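Mannitol dehydrogenase (Pseudomonas fluorescens, PDB 1LJ8) probably catalyses the NAD-dependent oxidation of mannitol to fructose and the reverse reduction. Local coordinates at residues 166-177 and 206-217. Residues are numbered along the deposited sequence; the frame is centred on the assembly and turned at random.
Sequences FGFICAALTQRR and FAALHNAELHDW
Arg177 lies flat along the indole of Trp217 while the end of its guanidinium reaches Glu213. Its CD sits over the six-membered ring, 3.4 Å from the Trp217 ring centroid, and its CZ covers the five-membered ring in a cation-pi stack with planes 14° apart. The bend at chi3 (63°) of Arg177 carries the chain across the indole face and turns NH1 and NH2 toward Glu213. There the grip is end-on: NH1 meets the syn lone pair of Glu213 OE1 at 2.8 Å in an almost straight bond, while NH2 to Glu213 OE2, at 3.0 Å, is more bent and tilted from both planes. Replacing Arg177 by an alanine would probably leave the Glu213 carboxylate without its charge partner and this face of Trp217 without its cover. One turn earlier, Leu173 CD2 touches the indole edge at Trp217 CZ3, and Leu214 sends CD2 to Cys170 SG (4.0 Å) and CD1 to Thr174 OG1. At the other end the Phe206 ring receives Phe166 CB over its centre, 3.7 Å from the centroid, and Cys170 SG at its edge. Ile152 of helix 150-157 touches both phenylalanines. Within the Rossmann domain, helix 165-178 thus packs across helices 195-210 and 212-221, on either side of their break, its buried apolar and sulfur-aromatic contacts giving way to a salt bridge whose arginine is held flat by stacking and by two bonds.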
loop_
_atom_site.group_PDB
_atom_site.type_symbol
_atom_site.label_atom_id
_atom_site.label_comp_id
_atom_site.label_asym_id
_atom_site.label_seq_id
_atom_site.Cartn_x
_atom_site.Cartn_y
_atom_site.Cartn_z
ATOM N N PHE A 166 7.647 7.229 13.521
ATOM C CA PHE A 166 8.969 7.085 14.134
ATOM C C PHE A 166 8.999 7.598 15.558
ATOM O O PHE A 166 9.598 6.963 16.414
ATOM C CB PHE A 166 10.011 7.824 13.306
ATOM C CG PHE A 166 10.033 7.383 11.874
ATOM C CD1 PHE A 166 9.505 8.189 10.889
ATOM C CD2 PHE A 166 10.509 6.117 11.547
ATOM C CE1 PHE A 166 9.436 7.737 9.553
ATOM C CE2 PHE A 166 10.449 5.646 10.229
ATOM C CZ PHE A 166 9.905 6.463 9.230
ATOM N N GLY A 167 8.374 8.748 15.794
ATOM C CA GLY A 167 8.345 9.324 17.140
ATOM C C GLY A 167 7.592 8.422 18.090
ATOM O O GLY A 167 8.033 8.201 19.226
ATOM N N PHE A 168 6.459 7.882 17.650
ATOM C CA PHE A 168 5.706 6.981 18.519
ATOM C C PHE A 168 6.444 5.695 18.805
ATOM O O PHE A 168 6.460 5.213 19.951
ATOM C CB PHE A 168 4.307 6.681 17.941
ATOM C CG PHE A 168 3.297 7.709 18.330
ATOM C CD1 PHE A 168 2.846 8.656 17.409
ATOM C CD2 PHE A 168 2.856 7.784 19.672
ATOM C CE1 PHE A 168 1.962 9.677 17.803
ATOM C CE2 PHE A 168 1.966 8.822 20.061
ATOM C CZ PHE A 168 1.540 9.749 19.111
ATOM N N ILE A 169 7.018 5.077 17.763
ATOM C CA ILE A 169 7.754 3.843 18.037
ATOM C C ILE A 169 8.950 4.095 18.976
ATOM O O ILE A 169 9.174 3.314 19.888
ATOM C CB ILE A 169 8.246 3.189 16.719
ATOM C CG1 ILE A 169 7.019 2.537 16.060
ATOM C CG2 ILE A 169 9.357 2.148 16.984
ATOM C CD1 ILE A 169 7.271 2.107 14.602
ATOM N N CYS A 170 9.700 5.165 18.763
ATOM C CA CYS A 170 10.852 5.416 19.657
ATOM C C CYS A 170 10.410 5.685 21.059
ATOM O O CYS A 170 11.028 5.202 22.004
ATOM C CB CYS A 170 11.688 6.600 19.171
ATOM S SG CYS A 170 12.745 6.142 17.777
ATOM N N ALA A 171 9.341 6.472 21.225
ATOM C CA ALA A 171 8.913 6.738 22.598
ATOM C C ALA A 171 8.433 5.447 23.274
ATOM O O ALA A 171 8.645 5.244 24.482
ATOM C CB ALA A 171 7.792 7.829 22.631
ATOM N N ALA A 172 7.762 4.558 22.531
ATOM C CA ALA A 172 7.289 3.322 23.119
ATOM C C ALA A 172 8.461 2.414 23.499
ATOM O O ALA A 172 8.425 1.776 24.555
ATOM C CB ALA A 172 6.358 2.542 22.140
ATOM N N LEU A 173 9.468 2.342 22.628
ATOM C CA LEU A 173 10.596 1.449 22.920
ATOM C C LEU A 173 11.359 1.952 24.138
ATOM O O LEU A 173 11.780 1.157 24.960
ATOM C CB LEU A 173 11.511 1.327 21.706
ATOM C CG LEU A 173 10.855 0.500 20.553
ATOM C CD1 LEU A 173 11.709 0.626 19.293
ATOM C CD2 LEU A 173 10.751 -0.986 20.929
ATOM N N THR A 174 11.511 3.263 24.251
ATOM C CA THR A 174 12.199 3.833 25.416
ATOM C C THR A 174 11.464 3.463 26.712
ATOM O O THR A 174 12.085 3.025 27.703
ATOM C CB THR A 174 12.293 5.349 25.265
ATOM O OG1 THR A 174 13.112 5.641 24.124
ATOM C CG2 THR A 174 12.899 5.990 26.532
ATOM N N GLN A 175 10.139 3.613 26.699
ATOM C CA GLN A 175 9.304 3.270 27.861
ATOM C C GLN A 175 9.391 1.770 28.181
ATOM O O GLN A 175 9.492 1.386 29.371
ATOM C CB GLN A 175 7.848 3.685 27.587
ATOM C CG GLN A 175 6.902 3.563 28.799
ATOM C CD GLN A 175 5.601 4.311 28.579
ATOM O OE1 GLN A 175 5.611 5.521 28.331
ATOM N NE2 GLN A 175 4.470 3.609 28.684
ATOM N N ARG A 176 9.335 0.908 27.155
ATOM C CA ARG A 176 9.461 -0.527 27.400
ATOM C C ARG A 176 10.805 -0.840 28.076
ATOM O O ARG A 176 10.852 -1.594 29.067
ATOM C CB ARG A 176 9.340 -1.372 26.098
ATOM C CG ARG A 176 7.930 -1.307 25.478
ATOM C CD ARG A 176 7.903 -1.951 24.072
ATOM N NE ARG A 176 7.761 -3.414 24.115
ATOM C CZ ARG A 176 6.611 -4.072 24.012
ATOM N NH1 ARG A 176 5.462 -3.424 23.839
ATOM N NH2 ARG A 176 6.594 -5.387 24.138
ATOM N N ARG A 177 11.877 -0.260 27.547
ATOM C CA ARG A 177 13.217 -0.484 28.117
ATOM C C ARG A 177 13.296 -0.100 29.596
ATOM O O ARG A 177 13.880 -0.825 30.409
ATOM C CB ARG A 177 14.257 0.324 27.378
ATOM C CG ARG A 177 14.430 -0.053 25.961
ATOM C CD ARG A 177 15.572 0.760 25.407
ATOM N NE ARG A 177 16.836 0.458 26.089
ATOM C CZ ARG A 177 17.937 1.186 25.954
ATOM N NH1 ARG A 177 17.930 2.279 25.183
ATOM N NH2 ARG A 177 19.075 0.783 26.528
ATOM N N PHE A 206 16.392 7.689 12.244
ATOM C CA PHE A 206 15.678 8.590 13.136
ATOM C C PHE A 206 16.225 8.470 14.565
ATOM O O PHE A 206 16.470 9.472 15.216
ATOM C CB PHE A 206 14.176 8.252 13.123
ATOM C CG PHE A 206 13.358 9.166 13.987
ATOM C CD1 PHE A 206 12.872 10.374 13.485
ATOM C CD2 PHE A 206 13.069 8.806 15.284
ATOM C CE1 PHE A 206 12.097 11.215 14.291
ATOM C CE2 PHE A 206 12.287 9.638 16.101
ATOM C CZ PHE A 206 11.811 10.827 15.605
ATOM N N ALA A 207 16.403 7.252 15.045
ATOM C CA ALA A 207 16.899 7.024 16.388
ATOM C C ALA A 207 18.287 7.655 16.564
ATOM O O ALA A 207 18.588 8.213 17.628
ATOM C CB ALA A 207 16.950 5.536 16.698
ATOM N N ALA A 208 19.103 7.577 15.510
ATOM C CA ALA A 208 20.454 8.136 15.535
ATOM C C ALA A 208 20.438 9.641 15.722
ATOM O O ALA A 208 21.398 10.204 16.290
ATOM C CB ALA A 208 21.206 7.772 14.250
ATOM N N LEU A 209 19.391 10.310 15.232
ATOM C CA LEU A 209 19.287 11.758 15.433
ATOM C C LEU A 209 18.961 12.056 16.916
ATOM O O LEU A 209 19.093 13.188 17.356
ATOM C CB LEU A 209 18.228 12.366 14.508
ATOM C CG LEU A 209 18.618 12.280 13.034
ATOM C CD1 LEU A 209 17.401 12.569 12.174
ATOM C CD2 LEU A 209 19.789 13.246 12.761
ATOM N N HIS A 210 18.525 11.046 17.673
ATOM C CA HIS A 210 18.271 11.190 19.121
ATOM C C HIS A 210 19.582 10.936 19.862
ATOM O O HIS A 210 20.180 11.859 20.422
ATOM C CB HIS A 210 17.246 10.183 19.605
ATOM C CG HIS A 210 15.843 10.655 19.448
ATOM N ND1 HIS A 210 15.313 11.659 20.226
ATOM C CD2 HIS A 210 14.870 10.292 18.585
ATOM C CE1 HIS A 210 14.070 11.897 19.850
ATOM N NE2 HIS A 210 13.775 11.079 18.855
ATOM N N ASN A 211 19.995 9.676 19.922
ATOM C CA ASN A 211 21.274 9.330 20.539
ATOM C C ASN A 211 21.729 7.983 20.037
ATOM O O ASN A 211 20.910 7.128 19.683
ATOM C CB ASN A 211 21.208 9.358 22.080
ATOM C CG ASN A 211 20.218 8.364 22.655
ATOM O OD1 ASN A 211 20.534 7.199 22.846
ATOM N ND2 ASN A 211 19.020 8.832 22.953
ATOM N N ALA A 212 23.045 7.820 19.955
ATOM C CA ALA A 212 23.605 6.568 19.493
ATOM C C ALA A 212 23.115 5.416 20.356
ATOM O O ALA A 212 22.868 4.318 19.861
ATOM C CB ALA A 212 25.135 6.638 19.516
ATOM N N GLU A 213 22.945 5.673 21.653
ATOM C CA GLU A 213 22.529 4.608 22.542
ATOM C C GLU A 213 21.156 3.988 22.168
ATOM O O GLU A 213 21.025 2.751 22.121
ATOM C CB GLU A 213 22.523 5.116 23.978
ATOM C CG GLU A 213 22.630 4.014 25.016
ATOM C CD GLU A 213 21.379 3.161 25.079
ATOM O OE1 GLU A 213 20.257 3.730 24.964
ATOM O OE2 GLU A 213 21.521 1.922 25.264
ATOM N N LEU A 214 20.154 4.825 21.916
ATOM C CA LEU A 214 18.827 4.309 21.544
ATOM C C LEU A 214 18.961 3.592 20.194
ATOM O O LEU A 214 18.431 2.482 20.025
ATOM C CB LEU A 214 17.801 5.431 21.426
ATOM C CG LEU A 214 16.429 4.899 20.951
ATOM C CD1 LEU A 214 15.844 3.927 21.968
ATOM C CD2 LEU A 214 15.487 6.073 20.717
ATOM N N HIS A 215 19.709 4.206 19.275
ATOM C CA HIS A 215 19.971 3.631 17.948
ATOM C C HIS A 215 20.601 2.242 18.088
ATOM O O HIS A 215 20.172 1.248 17.449
ATOM C CB HIS A 215 20.924 4.546 17.142
ATOM C CG HIS A 215 21.574 3.870 15.971
ATOM N ND1 HIS A 215 22.623 2.989 16.112
ATOM C CD2 HIS A 215 21.285 3.904 14.645
ATOM C CE1 HIS A 215 22.953 2.504 14.923
ATOM N NE2 HIS A 215 22.152 3.042 14.018
ATOM N N ASP A 216 21.616 2.153 18.940
ATOM C CA ASP A 216 22.302 0.877 19.096
ATOM C C ASP A 216 21.421 -0.192 19.720
ATOM O O ASP A 216 21.465 -1.374 19.320
ATOM C CB ASP A 216 23.569 1.065 19.949
ATOM C CG ASP A 216 24.664 1.839 19.221
ATOM O OD1 ASP A 216 24.464 2.317 18.078
ATOM O OD2 ASP A 216 25.757 1.976 19.801
ATOM N N TRP A 217 20.613 0.215 20.687
ATOM C CA TRP A 217 19.753 -0.733 21.342
ATOM C C TRP A 217 18.701 -1.245 20.346
ATOM O O TRP A 217 18.371 -2.443 20.343
ATOM C CB TRP A 217 19.031 -0.103 22.527
ATOM C CG TRP A 217 18.215 -1.099 23.297
ATOM C CD1 TRP A 217 18.624 -1.892 24.336
ATOM C CD2 TRP A 217 16.831 -1.372 23.107
ATOM N NE1 TRP A 217 17.570 -2.637 24.807
ATOM C CE2 TRP A 217 16.456 -2.334 24.067
ATOM C CE3 TRP A 217 15.861 -0.885 22.216
ATOM C CZ2 TRP A 217 15.139 -2.830 24.164
ATOM C CZ3 TRP A 217 14.552 -1.380 22.322
ATOM C CH2 TRP A 217 14.209 -2.336 23.281
#